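Local atomic coordinates of uncharacterized protein (Streptococcus pneumoniae, PDB entry 3LFT), a protein that binds L-tryptophan and is probably the substrate-binding protein of an ABC transporter. Residues A[69-74]-A[95-100]. Sequence-based numbering, arbitrary orientation.
Sequences IATPAA and IGANLV. With TRP (tryptophan), chain C.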
loop_
_atom_site.group_PDB
_atom_site.type_symbol
_atom_site.label_atom_id
_atom_site.label_comp_id
_atom_site.label_asym_id
_atom_site.label_seq_id
_atom_site.Cartn_x
_atom_site.Cartn_y
_atom_site.Cartn_z
ATOM N N ILE A 69 -2.359 -7.311 7.258
ATOM C CA ILE A 69 -1.878 -6.860 5.940
ATOM C C ILE A 69 -2.751 -5.705 5.486
ATOM O O ILE A 69 -3.947 -5.891 5.237
ATOM C CB ILE A 69 -1.887 -8.001 4.871
ATOM C CG1 ILE A 69 -1.198 -9.261 5.411
ATOM C CG2 ILE A 69 -1.198 -7.489 3.592
ATOM C CD1 ILE A 69 -1.183 -10.456 4.428
ATOM N N ALA A 70 -2.116 -4.526 5.431
ATOM C CA ALA A 70 -2.711 -3.210 5.126
ATOM C C ALA A 70 -3.264 -2.559 6.389
ATOM O O ALA A 70 -3.642 -3.233 7.359
ATOM C CB ALA A 70 -3.774 -3.271 3.989
ATOM N N THR A 71 -3.292 -1.239 6.371
ATOM C CA THR A 71 -3.622 -0.425 7.528
ATOM C C THR A 71 -4.968 -0.790 8.194
ATOM O O THR A 71 -4.990 -0.976 9.404
ATOM C CB THR A 71 -3.496 1.089 7.178
ATOM O OG1 THR A 71 -2.120 1.398 6.977
ATOM C CG2 THR A 71 -4.026 1.982 8.291
ATOM N N PRO A 72 -6.055 -0.958 7.418
ATOM C CA PRO A 72 -7.308 -1.281 8.136
ATOM C C PRO A 72 -7.263 -2.621 8.867
ATOM O O PRO A 72 -7.924 -2.777 9.899
ATOM C CB PRO A 72 -8.353 -1.302 7.027
ATOM C CG PRO A 72 -7.771 -0.356 5.981
ATOM C CD PRO A 72 -6.294 -0.674 5.991
ATOM N N ALA A 73 -6.508 -3.588 8.349
ATOM C CA ALA A 73 -6.386 -4.873 9.028
ATOM C C ALA A 73 -5.565 -4.757 10.302
ATOM O O ALA A 73 -5.959 -5.272 11.339
ATOM C CB ALA A 73 -5.814 -5.928 8.114
ATOM N N ALA A 74 -4.426 -4.072 10.237
ATOM C CA ALA A 74 -3.619 -3.874 11.430
ATOM C C ALA A 74 -4.393 -3.067 12.469
ATOM O O ALA A 74 -4.308 -3.379 13.645
ATOM C CB ALA A 74 -2.301 -3.180 11.082
ATOM N N ILE A 95 2.400 5.900 12.581
ATOM C CA ILE A 95 2.141 6.902 13.612
ATOM C C ILE A 95 0.777 7.554 13.386
ATOM O O ILE A 95 -0.038 7.669 14.303
ATOM C CB ILE A 95 3.265 7.954 13.667
ATOM C CG1 ILE A 95 4.592 7.283 14.049
ATOM C CG2 ILE A 95 2.925 9.081 14.645
ATOM C CD1 ILE A 95 5.816 8.186 13.844
ATOM N N GLY A 96 0.525 7.973 12.146
ATOM C CA GLY A 96 -0.763 8.571 11.802
ATOM C C GLY A 96 -1.924 7.602 11.920
ATOM O O GLY A 96 -3.067 8.033 12.146
ATOM N N ALA A 97 -1.648 6.305 11.795
ATOM C CA ALA A 97 -2.680 5.290 11.979
ATOM C C ALA A 97 -2.952 5.016 13.452
ATOM O O ALA A 97 -3.835 4.236 13.781
ATOM C CB ALA A 97 -2.269 3.994 11.260
ATOM N N ASN A 98 -2.223 5.701 14.341
ATOM C CA ASN A 98 -2.318 5.505 15.799
ATOM C C ASN A 98 -1.953 4.073 16.209
ATOM O O ASN A 98 -2.503 3.542 17.177
ATOM C CB ASN A 98 -3.722 5.889 16.317
ATOM C CG ASN A 98 -3.726 6.303 17.779
ATOM O OD1 ASN A 98 -4.732 6.142 18.493
ATOM N ND2 ASN A 98 -2.644 6.896 18.215
ATOM N N LEU A 99 -1.024 3.464 15.466
ATOM C CA LEU A 99 -0.589 2.089 15.721
ATOM C C LEU A 99 0.671 1.999 16.572
ATOM O O LEU A 99 0.845 1.036 17.333
ATOM C CB LEU A 99 -0.382 1.333 14.395
ATOM C CG LEU A 99 -1.686 0.924 13.696
ATOM C CD1 LEU A 99 -1.428 0.505 12.249
ATOM C CD2 LEU A 99 -2.371 -0.206 14.444
ATOM N N VAL A 100 1.545 2.993 16.437
ATOM C CA VAL A 100 2.789 3.067 17.210
ATOM C C VAL A 100 2.971 4.495 17.674
ATOM O O VAL A 100 2.461 5.420 17.033
ATOM C CB VAL A 100 4.019 2.641 16.377
ATOM C CG1 VAL A 100 3.804 1.247 15.754
ATOM C CG2 VAL A 100 4.333 3.659 15.265
HETATM N N TRP C . 0.494 0.331 2.560
HETATM C CA TRP C . -0.979 0.135 2.421
HETATM C C TRP C . -1.663 0.481 3.704
HETATM O O TRP C . -2.795 0.050 3.940
HETATM C CB TRP C . -1.272 -1.311 1.992
HETATM C CG TRP C . -0.647 -1.631 0.657
HETATM C CD1 TRP C . 0.538 -2.325 0.415
HETATM C CD2 TRP C . -1.163 -1.232 -0.657
HETATM N NE1 TRP C . 0.770 -2.383 -0.939
HETATM C CE2 TRP C . -0.183 -1.745 -1.619
HETATM C CE3 TRP C . -2.266 -0.509 -1.045
HETATM C CZ2 TRP C . -0.404 -1.506 -2.963
HETATM C CZ3 TRP C . -2.454 -0.281 -2.405
HETATM C CH2 TRP C . -1.528 -0.786 -3.340
HETATM O OXT TRP C . -1.080 1.205 4.524
#
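T71 faces two ways at the start of helix 71-80: its methyl meets A97, while its hydroxyl goes to the bound tryptophan. CG2 lies anti to the backbone N and ends 4.0 Å from CB of A97, methyl against methyl. The same rotation sets OG1 beside the backbone N (chi1 -69°), and the backbone N-H and the hydroxyl hold the ligand's carboxylate, one on each oxygen. T71 N gives a nearly straight bond to TRP O (2.8 Å, 176°), and T71 OG1 donates to TRP OXT at 2.7 Å. With A70 at the N-cap position, the carboxylate sits at the amino end of the helix, whose dipole would probably favour its negative charge. As in periplasmic-type binding proteins, the ligand lies between two lobes, each built on a parallel sheet; D115 and Q236 also bind it.

One turn along the helix from T71, A74 meets both branches of L99. CD1 of L99 packs on CB of A74 at 4.0 Å, whereas its CD2 rests 3.8 Å from A74 O. A type I turn from I95 to N98 brings A97 round to the helix, and Q75, the residue after A74, donates from NE2 to A97 O.

Strand 65-69 of the six-stranded parallel sheet leads into helix 71-80; the loop holding 95-100 links strands 86-89 and 110-115 of the same sheet. L99 also packs on M88 of strand 86-89.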